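Local atomic coordinates of long form salivary protein D7L1 (Culex quinquefasciatus, PDB entry 6V4C), a protein that binds and sequesters adenine nucleotides, ADP and ATP most tightly, inhibiting platelet aggregation and hemostasis and so modulating blood feeding by the female mosquito. Residues D7-A12 against Q142-G147; Q71-Y76 against E123-L128; K156-D161 against I181-C186. All blocks are in the same frame, centred on the assembly; numbering follows the deposited sequence.

Interaction 1. Residues D7-A12 against Q142-G147. With ADP (adenosine-5'-diphosphate), chain B.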
loop_
_atom_site.group_PDB
_atom_site.type_symbol
_atom_site.label_atom_id
_atom_site.label_comp_id
_atom_site.label_asym_id
_atom_site.label_seq_id
_atom_site.Cartn_x
_atom_site.Cartn_y
_atom_site.Cartn_z
ATOM N N ASP A 7 10.220 -3.623 1.425
ATOM C CA ASP A 7 10.686 -2.508 2.238
ATOM C C ASP A 7 9.574 -2.077 3.196
ATOM O O ASP A 7 8.444 -2.564 3.098
ATOM C CB ASP A 7 11.247 -1.409 1.325
ATOM C CG ASP A 7 10.177 -0.643 0.551
ATOM O OD1 ASP A 7 9.024 -0.522 1.009
ATOM O OD2 ASP A 7 10.511 -0.134 -0.541
ATOM N N PRO A 8 9.856 -1.179 4.150
ATOM C CA PRO A 8 8.813 -0.837 5.133
ATOM C C PRO A 8 7.588 -0.173 4.528
ATOM O O PRO A 8 6.490 -0.317 5.081
ATOM C CB PRO A 8 9.534 0.097 6.121
ATOM C CG PRO A 8 10.983 -0.119 5.884
ATOM C CD PRO A 8 11.106 -0.447 4.429
ATOM N N GLU A 9 7.740 0.556 3.416
ATOM C CA GLU A 9 6.585 1.169 2.764
ATOM C C GLU A 9 5.684 0.116 2.133
ATOM O O GLU A 9 4.453 0.204 2.224
ATOM C CB GLU A 9 7.049 2.186 1.715
ATOM C CG GLU A 9 5.919 2.942 1.002
ATOM C CD GLU A 9 5.392 2.222 -0.236
ATOM O OE1 GLU A 9 6.041 1.258 -0.701
ATOM O OE2 GLU A 9 4.328 2.628 -0.746
ATOM N N GLU A 10 6.273 -0.857 1.480
ATOM C CA GLU A 10 5.528 -1.996 0.939
ATOM C C GLU A 10 4.790 -2.770 2.022
ATOM O O GLU A 10 3.739 -3.030 1.843
ATOM C CB GLU A 10 6.405 -2.911 0.157
ATOM C CG GLU A 10 7.082 -2.297 -0.964
ATOM C CD GLU A 10 8.036 -3.186 -1.686
ATOM O OE1 GLU A 10 9.008 -3.432 -1.242
ATOM O OE2 GLU A 10 7.723 -3.595 -2.653
ATOM N N VAL A 11 5.381 -3.038 3.156
ATOM C CA VAL A 11 4.638 -3.783 4.181
ATOM C C VAL A 11 3.539 -2.949 4.747
ATOM O O VAL A 11 2.565 -3.402 4.873
ATOM C CB VAL A 11 5.566 -4.323 5.246
ATOM C CG1 VAL A 11 4.813 -5.031 6.291
ATOM C CG2 VAL A 11 6.696 -5.085 4.685
ATOM N N ALA A 12 3.798 -1.670 4.981
ATOM C CA ALA A 12 2.752 -0.808 5.524
ATOM C C ALA A 12 1.587 -0.671 4.554
ATOM O O ALA A 12 0.421 -0.652 4.970
ATOM C CB ALA A 12 3.332 0.559 5.884
ATOM N N GLN A 142 15.292 6.934 -1.191
ATOM C CA GLN A 142 14.557 6.497 -2.369
ATOM C C GLN A 142 13.262 5.771 -2.030
ATOM O O GLN A 142 12.474 5.490 -2.935
ATOM C CB GLN A 142 15.436 5.606 -3.255
ATOM C CG GLN A 142 15.555 4.160 -2.785
ATOM C CD GLN A 142 16.447 3.994 -1.567
ATOM O OE1 GLN A 142 17.037 4.955 -1.072
ATOM N NE2 GLN A 142 16.553 2.762 -1.081
ATOM N N ILE A 143 13.023 5.453 -0.766
ATOM C CA ILE A 143 11.755 4.872 -0.339
ATOM C C ILE A 143 10.855 6.005 0.138
ATOM O O ILE A 143 11.298 6.874 0.901
ATOM C CB ILE A 143 11.978 3.843 0.783
ATOM C CG1 ILE A 143 13.042 2.821 0.373
ATOM C CG2 ILE A 143 10.667 3.140 1.134
ATOM C CD1 ILE A 143 13.320 1.772 1.428
ATOM N N LYS A 144 9.600 6.004 -0.308
ATOM C CA LYS A 144 8.653 7.018 0.150
ATOM C C LYS A 144 8.346 6.801 1.624
ATOM O O LYS A 144 7.767 5.763 1.976
ATOM C CB LYS A 144 7.358 6.940 -0.654
ATOM C CG LYS A 144 6.399 8.093 -0.367
ATOM C CD LYS A 144 4.964 7.776 -0.741
ATOM C CE LYS A 144 4.251 7.009 0.360
ATOM N NZ LYS A 144 4.040 7.827 1.595
ATOM N N PRO A 145 8.714 7.727 2.514
ATOM C CA PRO A 145 8.417 7.524 3.937
ATOM C C PRO A 145 7.009 7.991 4.265
ATOM O O PRO A 145 6.318 8.519 3.387
ATOM C CB PRO A 145 9.464 8.402 4.627
ATOM C CG PRO A 145 9.621 9.562 3.673
ATOM C CD PRO A 145 9.416 9.004 2.272
ATOM N N LYS A 146 6.562 7.827 5.507
ATOM C CA LYS A 146 5.265 8.383 5.854
ATOM C C LYS A 146 5.385 9.894 6.021
ATOM O O LYS A 146 6.471 10.430 6.258
ATOM C CB LYS A 146 4.687 7.706 7.100
ATOM C CG LYS A 146 4.879 8.438 8.416
ATOM C CD LYS A 146 4.105 7.739 9.534
ATOM C CE LYS A 146 4.412 8.332 10.904
ATOM N NZ LYS A 146 5.818 8.073 11.327
ATOM N N GLY A 147 4.261 10.586 5.849
ATOM C CA GLY A 147 4.223 12.027 5.983
ATOM C C GLY A 147 4.333 12.804 4.687
ATOM O O GLY A 147 4.126 14.024 4.699
HETATM P PB ADP B . 3.778 5.275 14.675
HETATM O O1B ADP B . 4.873 5.961 15.152
HETATM O O2B ADP B . 2.684 5.232 15.569
HETATM O O3B ADP B . 4.111 4.012 14.259
HETATM P PA ADP B . 1.655 6.834 13.446
HETATM O O1A ADP B . 1.495 8.283 13.768
HETATM O O2A ADP B . 0.764 6.071 14.237
HETATM O O3A ADP B . 3.090 6.311 13.666
HETATM O "O5'" ADP B . 1.644 6.272 12.029
HETATM C "C5'" ADP B . 1.930 4.920 11.746
HETATM C "C4'" ADP B . 1.348 4.487 10.420
HETATM O "O4'" ADP B . 2.202 4.794 9.348
HETATM C "C3'" ADP B . 1.208 3.004 10.165
HETATM O "O3'" ADP B . 0.033 2.479 10.690
HETATM C "C2'" ADP B . 1.337 2.831 8.654
HETATM O "O2'" ADP B . 0.110 2.648 8.088
HETATM C "C1'" ADP B . 1.778 4.184 8.203
HETATM N N9 ADP B . 2.868 4.195 7.279
HETATM C C8 ADP B . 4.043 3.630 7.486
HETATM N N7 ADP B . 4.876 3.808 6.546
HETATM C C5 ADP B . 4.216 4.534 5.631
HETATM C C6 ADP B . 4.561 5.055 4.390
HETATM N N6 ADP B . 5.706 4.904 3.819
HETATM N N1 ADP B . 3.656 5.733 3.729
HETATM C C2 ADP B . 2.482 5.883 4.259
HETATM N N3 ADP B . 2.061 5.467 5.398
HETATM C C4 ADP B . 2.964 4.790 6.070
#

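Interaction 2. Residues Q71-Y76 against E123-L128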
loop_
_atom_site.group_PDB
_atom_site.type_symbol
_atom_site.label_atom_id
_atom_site.label_comp_id
_atom_site.label_asym_id
_atom_site.label_seq_id
_atom_site.Cartn_x
_atom_site.Cartn_y
_atom_site.Cartn_z
ATOM N N GLN A 71 14.385 -14.914 3.721
ATOM C CA GLN A 71 14.795 -13.888 2.768
ATOM C C GLN A 71 14.439 -12.495 3.272
ATOM O O GLN A 71 15.224 -11.552 3.115
ATOM C CB GLN A 71 14.157 -14.148 1.404
ATOM C CG GLN A 71 15.157 -14.346 0.278
ATOM C CD GLN A 71 14.491 -14.423 -1.081
ATOM O OE1 GLN A 71 13.447 -15.060 -1.239
ATOM N NE2 GLN A 71 15.084 -13.764 -2.070
ATOM N N GLN A 72 13.260 -12.347 3.885
ATOM C CA GLN A 72 12.876 -11.055 4.441
ATOM C C GLN A 72 13.798 -10.653 5.584
ATOM O O GLN A 72 14.183 -9.483 5.701
ATOM C CB GLN A 72 11.423 -11.091 4.911
ATOM C CG GLN A 72 10.935 -9.785 5.526
ATOM C CD GLN A 72 10.802 -8.666 4.509
ATOM O OE1 GLN A 72 10.581 -8.911 3.323
ATOM N NE2 GLN A 72 10.936 -7.428 4.971
ATOM N N TYR A 73 14.167 -11.612 6.439
ATOM C CA TYR A 73 15.093 -11.306 7.524
ATOM C C TYR A 73 16.458 -10.904 6.980
ATOM O O TYR A 73 17.058 -9.924 7.435
ATOM C CB TYR A 73 15.233 -12.500 8.473
ATOM C CG TYR A 73 16.397 -12.331 9.422
ATOM C CD1 TYR A 73 16.280 -11.538 10.554
ATOM C CD2 TYR A 73 17.625 -12.932 9.167
ATOM C CE1 TYR A 73 17.345 -11.360 11.413
ATOM C CE2 TYR A 73 18.697 -12.756 10.022
ATOM C CZ TYR A 73 18.548 -11.969 11.144
ATOM O OH TYR A 73 19.605 -11.787 12.004
ATOM N N GLU A 74 16.966 -11.660 6.003
ATOM C CA GLU A 74 18.298 -11.392 5.472
ATOM C C GLU A 74 18.374 -10.039 4.783
ATOM O O GLU A 74 19.435 -9.403 4.780
ATOM C CB GLU A 74 18.709 -12.498 4.501
ATOM C CG GLU A 74 18.976 -13.833 5.169
ATOM C CD GLU A 74 20.200 -13.806 6.061
ATOM O OE1 GLU A 74 21.224 -13.216 5.657
ATOM O OE2 GLU A 74 20.137 -14.376 7.169
ATOM N N ALA A 75 17.265 -9.582 4.199
ATOM C CA ALA A 75 17.295 -8.350 3.421
ATOM C C ALA A 75 17.532 -7.121 4.291
ATOM O O ALA A 75 18.028 -6.102 3.797
ATOM C CB ALA A 75 16.000 -8.204 2.626
ATOM N N TYR A 76 17.188 -7.190 5.578
ATOM C CA TYR A 76 17.283 -6.035 6.465
ATOM C C TYR A 76 17.878 -6.408 7.817
ATOM O O TYR A 76 17.496 -5.844 8.845
ATOM C CB TYR A 76 15.924 -5.356 6.641
ATOM C CG TYR A 76 15.307 -4.905 5.340
ATOM C CD1 TYR A 76 15.569 -3.643 4.827
ATOM C CD2 TYR A 76 14.468 -5.745 4.618
ATOM C CE1 TYR A 76 15.012 -3.227 3.632
ATOM C CE2 TYR A 76 13.909 -5.342 3.421
ATOM C CZ TYR A 76 14.184 -4.081 2.932
ATOM O OH TYR A 76 13.628 -3.672 1.742
ATOM N N GLU A 123 7.151 -8.030 13.865
ATOM C CA GLU A 123 7.040 -6.627 13.486
ATOM C C GLU A 123 8.395 -6.060 13.087
ATOM O O GLU A 123 8.481 -5.201 12.201
ATOM C CB GLU A 123 6.428 -5.825 14.635
ATOM C CG GLU A 123 4.920 -5.914 14.720
ATOM C CD GLU A 123 4.400 -5.665 16.120
ATOM O OE1 GLU A 123 4.665 -6.503 17.009
ATOM O OE2 GLU A 123 3.736 -4.628 16.333
ATOM N N LYS A 124 9.468 -6.528 13.728
ATOM C CA LYS A 124 10.799 -6.039 13.388
ATOM C C LYS A 124 11.278 -6.610 12.060
ATOM O O LYS A 124 11.818 -5.878 11.223
ATOM C CB LYS A 124 11.784 -6.363 14.511
ATOM C CG LYS A 124 11.543 -5.585 15.789
ATOM C CD LYS A 124 12.559 -5.944 16.860
ATOM C CE LYS A 124 12.357 -5.113 18.116
ATOM N NZ LYS A 124 13.406 -5.399 19.130
ATOM N N ILE A 125 11.089 -7.913 11.848
ATOM C CA ILE A 125 11.551 -8.535 10.611
ATOM C C ILE A 125 10.803 -7.969 9.408
ATOM O O ILE A 125 11.391 -7.758 8.340
ATOM C CB ILE A 125 11.447 -10.068 10.706
ATOM C CG1 ILE A 125 12.486 -10.606 11.694
ATOM C CG2 ILE A 125 11.628 -10.708 9.339
ATOM C CD1 ILE A 125 12.556 -12.116 11.758
ATOM N N TYR A 126 9.507 -7.701 9.563
ATOM C CA TYR A 126 8.697 -7.150 8.485
ATOM C C TYR A 126 8.594 -5.629 8.541
ATOM O O TYR A 126 7.674 -5.050 7.955
ATOM C CB TYR A 126 7.332 -7.833 8.427
ATOM C CG TYR A 126 7.440 -9.233 7.864
ATOM C CD1 TYR A 126 7.860 -10.291 8.660
ATOM C CD2 TYR A 126 7.162 -9.489 6.527
ATOM C CE1 TYR A 126 7.980 -11.569 8.145
ATOM C CE2 TYR A 126 7.278 -10.764 6.002
ATOM C CZ TYR A 126 7.687 -11.799 6.816
ATOM O OH TYR A 126 7.806 -13.071 6.302
ATOM N N LEU A 127 9.525 -4.975 9.236
ATOM C CA LEU A 127 9.744 -3.535 9.119
ATOM C C LEU A 127 8.517 -2.716 9.511
ATOM O O LEU A 127 8.328 -1.596 9.032
ATOM C CB LEU A 127 10.248 -3.158 7.721
ATOM C CG LEU A 127 11.265 -4.135 7.123
ATOM C CD1 LEU A 127 11.744 -3.690 5.750
ATOM C CD2 LEU A 127 12.445 -4.349 8.065
ATOM N N LEU A 128 7.666 -3.268 10.377
ATOM C CA LEU A 128 6.543 -2.520 10.922
ATOM C C LEU A 128 6.854 -1.886 12.269
ATOM O O LEU A 128 6.139 -0.968 12.689
ATOM C CB LEU A 128 5.310 -3.417 11.041
ATOM C CG LEU A 128 4.706 -3.878 9.710
ATOM C CD1 LEU A 128 3.625 -4.914 9.945
ATOM C CD2 LEU A 128 4.147 -2.690 8.937
HETATM O O HOH W 1 14.087 -8.227 7.932
#

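Interaction 3. Residues K156-D161 against I181-C186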
loop_
_atom_site.group_PDB
_atom_site.type_symbol
_atom_site.label_atom_id
_atom_site.label_comp_id
_atom_site.label_asym_id
_atom_site.label_seq_id
_atom_site.Cartn_x
_atom_site.Cartn_y
_atom_site.Cartn_z
ATOM N N LYS A 156 8.874 15.581 -6.755
ATOM C CA LYS A 156 10.160 16.179 -6.417
ATOM C C LYS A 156 11.309 15.564 -7.203
ATOM O O LYS A 156 12.381 16.172 -7.290
ATOM C CB LYS A 156 10.425 16.053 -4.915
ATOM C CG LYS A 156 9.512 16.900 -4.049
ATOM C CD LYS A 156 9.676 16.564 -2.576
ATOM C CE LYS A 156 11.091 16.843 -2.092
ATOM N NZ LYS A 156 11.258 16.494 -0.650
ATOM N N GLN A 157 11.110 14.377 -7.779
ATOM C CA GLN A 157 12.176 13.736 -8.538
ATOM C C GLN A 157 12.264 14.268 -9.961
ATOM O O GLN A 157 13.341 14.229 -10.566
ATOM C CB GLN A 157 11.957 12.224 -8.582
ATOM C CG GLN A 157 11.849 11.556 -7.223
ATOM C CD GLN A 157 11.556 10.072 -7.338
ATOM O OE1 GLN A 157 12.124 9.379 -8.181
ATOM N NE2 GLN A 157 10.652 9.580 -6.499
ATOM N N PHE A 158 11.154 14.766 -10.508
ATOM C CA PHE A 158 11.085 15.120 -11.917
ATOM C C PHE A 158 10.789 16.584 -12.193
ATOM O O PHE A 158 11.074 17.047 -13.302
ATOM C CB PHE A 158 10.038 14.257 -12.638
ATOM C CG PHE A 158 10.195 12.784 -12.386
ATOM C CD1 PHE A 158 11.331 12.114 -12.809
ATOM C CD2 PHE A 158 9.214 12.073 -11.719
ATOM C CE1 PHE A 158 11.486 10.759 -12.574
ATOM C CE2 PHE A 158 9.360 10.718 -11.483
ATOM C CZ PHE A 158 10.497 10.060 -11.911
ATOM N N TYR A 159 10.237 17.324 -11.233
ATOM C CA TYR A 159 9.828 18.698 -11.468
ATOM C C TYR A 159 10.467 19.629 -10.450
ATOM O O TYR A 159 10.657 19.271 -9.283
ATOM C CB TYR A 159 8.308 18.857 -11.364
ATOM C CG TYR A 159 7.530 18.121 -12.424
ATOM C CD1 TYR A 159 7.452 18.612 -13.720
ATOM C CD2 TYR A 159 6.868 16.939 -12.128
ATOM C CE1 TYR A 159 6.738 17.943 -14.694
ATOM C CE2 TYR A 159 6.152 16.261 -13.094
ATOM C CZ TYR A 159 6.090 16.768 -14.377
ATOM O OH TYR A 159 5.378 16.095 -15.344
ATOM N N GLN A 160 10.793 20.835 -10.907
ATOM C CA GLN A 160 11.132 21.916 -9.997
ATOM C C GLN A 160 9.853 22.501 -9.422
ATOM O O GLN A 160 8.845 22.629 -10.122
ATOM C CB GLN A 160 11.894 23.014 -10.735
ATOM C CG GLN A 160 13.299 22.631 -11.148
ATOM C CD GLN A 160 14.164 23.843 -11.434
ATOM O OE1 GLN A 160 14.666 24.015 -12.544
ATOM N NE2 GLN A 160 14.341 24.694 -10.427
ATOM N N ASP A 161 9.897 22.845 -8.137
ATOM C CA ASP A 161 8.746 23.452 -7.486
ATOM C C ASP A 161 8.311 24.696 -8.245
ATOM O O ASP A 161 9.131 25.552 -8.582
ATOM C CB ASP A 161 9.104 23.821 -6.045
ATOM C CG ASP A 161 9.250 22.607 -5.149
ATOM O OD1 ASP A 161 9.141 21.472 -5.659
ATOM O OD2 ASP A 161 9.467 22.788 -3.932
ATOM N N ILE A 181 5.871 11.300 -18.425
ATOM C CA ILE A 181 5.989 9.857 -18.609
ATOM C C ILE A 181 6.668 9.222 -17.401
ATOM O O ILE A 181 6.207 8.206 -16.870
ATOM C CB ILE A 181 6.709 9.535 -19.932
ATOM C CG1 ILE A 181 5.846 9.977 -21.119
ATOM C CG2 ILE A 181 7.020 8.054 -20.022
ATOM C CD1 ILE A 181 6.455 9.679 -22.471
ATOM N N LYS A 182 7.762 9.827 -16.932
ATOM C CA LYS A 182 8.430 9.320 -15.737
ATOM C C LYS A 182 7.571 9.525 -14.496
ATOM O O LYS A 182 7.524 8.656 -13.617
ATOM C CB LYS A 182 9.774 10.019 -15.544
ATOM C CG LYS A 182 10.807 9.774 -16.625
ATOM C CD LYS A 182 12.106 10.486 -16.264
ATOM C CE LYS A 182 13.049 10.608 -17.447
ATOM N NZ LYS A 182 14.228 11.452 -17.097
ATOM N N HIS A 183 6.899 10.673 -14.403
ATOM C CA HIS A 183 6.130 10.992 -13.204
ATOM C C HIS A 183 4.924 10.074 -13.062
ATOM O O HIS A 183 4.667 9.535 -11.979
ATOM C CB HIS A 183 5.704 12.462 -13.231
ATOM C CG HIS A 183 4.990 12.907 -11.994
ATOM N ND1 HIS A 183 3.661 13.277 -11.993
ATOM C CD2 HIS A 183 5.416 13.042 -10.716
ATOM C CE1 HIS A 183 3.301 13.620 -10.770
ATOM N NE2 HIS A 183 4.348 13.485 -9.975
ATOM N N SER A 184 4.171 9.880 -14.147
ATOM C CA SER A 184 3.000 9.011 -14.081
ATOM C C SER A 184 3.386 7.546 -13.917
ATOM O O SER A 184 2.623 6.771 -13.331
ATOM C CB SER A 184 2.092 9.227 -15.294
ATOM O OG SER A 184 2.800 9.044 -16.507
ATOM N N ASN A 185 4.558 7.143 -14.414
ATOM C CA ASN A 185 5.049 5.805 -14.103
ATOM C C ASN A 185 5.302 5.654 -12.607
ATOM O O ASN A 185 4.942 4.635 -12.003
ATOM C CB ASN A 185 6.319 5.508 -14.902
ATOM C CG ASN A 185 6.913 4.151 -14.571
ATOM O OD1 ASN A 185 6.364 3.113 -14.947
ATOM N ND2 ASN A 185 8.041 4.151 -13.873
ATOM N N CYS A 186 5.906 6.670 -11.992
ATOM C CA CYS A 186 6.181 6.624 -10.561
ATOM C C CYS A 186 4.892 6.589 -9.748
ATOM O O CYS A 186 4.773 5.808 -8.796
ATOM C CB CYS A 186 7.044 7.830 -10.178
ATOM S SG CYS A 186 7.575 7.942 -8.444
#

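Interaction 1. Residues D7-A12 against Q142-G147
Glu9 and Lys144 meet with a nucleotide base laid against their junction: CG of Glu9 rests 3.5 Å from the carbonyl O of Lys144, and the exocyclic N6 of ADP packs 3.4 Å from that same CG. Lys144 reads the adenine edge twice. Its carbonyl O accepts a weak, bent hydrogen bond from N6 (2.9 Å, 129° at the hydrogen), while its NZ donates to N1 at 3.0 Å. The side chain reaches N1 by running out from the backbone and then folding back at chi3 and chi4 (84° and 67°), which curls the amino group round to the ring nitrogen. NZ also bonds to Pro145 O, approaching from above that carbonyl's plane, and to the carbonyls of Ile148 and Ser263; with N1 these make more acceptors than an ammonium has hydrogens, an arrangement that would favour the charged form. Ala12 CB touches the other end of the base, 3.5 Å from C8 of ADP.

Ile143 supplies the apolar part, its methyls lying along CB and the carboxylate of Asp7, with CG2 3.7 Å from OD2 of Asp7, and against CB of Glu9. Asp7 itself is tied up in a capping box with Glu10: Glu10 N donates to OD1 of Asp7, and Asp7 N donates to OE1 of Glu10, which fixes the first turn of the helix. The carboxylate of Glu9 is turned off by a bend at chi2, and its OE2 forms a hydrogen bond with the Tyr266 hydroxyl and a salt bridge with Arg192.

In the fold, this is the start of helix 8-22 set against the loop that links helix 130-139 to helix 150-158; Pro8 packs on Ile136 and Tyr137 of the former, and Pro145 on Phe153 of the latter.

Interaction 2. Residues Q71-Y76 against E123-L128
Leu127 lays a methyl over the face of the Tyr76 ring: CD1 of Leu127 sits 3.5 Å from the ring centroid, only 9° off its normal, so the CH-pi contact falls over the centre of the face. A second one forms with the roles exchanged between the segments, as CG of Gln72 lies over the Tyr126 ring, displaced toward its rim, 3.9 Å from the centroid. At the other side of the contact, CD1 of Ile125 approaches CD1 of Tyr73 to 4.0 Å.

Among these apolar groups Gln72 bends at chi2 (69°), bringing its NE2 to the carbonyl O of Ile125 for a weak hydrogen bond of 3.4 Å. Its OE1 takes the backbone N-H of Met6, so the amide ties the N-terminal segment in as well. A water bridges the backbones, 2.6 Å from Gln72 O and 2.8 Å from Ile125 O. The hydroxyl of Tyr73 reaches the carbonyl of Val82, outside the contact.

Leu127 has positive phi (61°) as the C-prime residue of a Schellman motif, with Leu128 N bonded to Glu123 O and Leu127 N to Lys124 O. Helix 121-125 is thus closed by a standard C-terminal cap, whose leucine and tyrosine pack on the last turn of helix 66-75 and on Tyr76 just beyond it in this all-helical, odorant-binding-protein-like fold.

Interaction 3. Residues K156-D161 against I181-C186
A disulfide-linked pair of helices in the second PBP/GOBP region frames this contact: Cys186 on helix 179-190 is bonded to Cys154 on helix 150-158, and residues 157-159 pack beside that crosslink. Phe158 does most of the work. One face of its ring takes CB of Lys182, 3.7 Å from the centroid and 20° off the normal, a CH-pi contact shifted toward the rim; the opposite face carries CB of its own neighbour Gln157. At the ring edge, CE2 of Phe158 comes within 3.9 Å of CB of Cys186. CD2 of Phe158 lies 3.6 Å from CA of His183. Phe158 is therefore wedged against the helix backbone, with CE2 also 3.5 Å from the carbonyl O of Lys182.

The next residue turns to His183. Tyr159 presents its ring edge to the imidazole face in a T-shaped arrangement, planes at 77° and centroids 5.4 Å apart, with CE2 of Tyr159 3.7 Å from CG of His183. The imidazole stands where both aromatics can reach it because CG of His183 is trans to the backbone N (chi1 -176°). Beyond the contact the Tyr159 hydroxyl bonds to Asp177, and its ring meets that of Tyr166 nearly parallel. Helix 164-172 adds Val169, which touches both Tyr159 and His183.

Lys182 leaves the ring in an extended chain, its end leading away from 156-161; its side chain also lies close to a bound 2-ethoxyethanol, probably from the crystallisation liquor. The union between these segments rests on van der Waals, CH-pi and edge-to-face aromatic contacts, with the Tyr159 hydroxyl and the Gln157 amide bonded to partners outside it, while the covalent Cys154-Cys186 bridge supplies the strong link nearby.

Overall arrangement
Interactions 1 and 2 form one continuous buried region: Tyr76 and Leu127 of interaction 2 lie against Asp7 and Pro8 of interaction 1, and Val11 packs on Leu128. Interaction 3 stands apart, about 18 Å from interaction 1 between centres, and is partly exposed. It shares helix 150-158 with the surroundings of interaction 1, whose loop leads into that helix. The chemistry follows position. Interaction 1, nearest the middle of the chain, joins the two PBP/GOBP regions, and its polar bonds run to the nucleotide and to surrounding residues. Interaction 2 mixes CH-pi packing with a weak hydrogen bond from a side-chain amide and a bridging water, whereas interaction 3 relies on aromatic packing beside a disulfide.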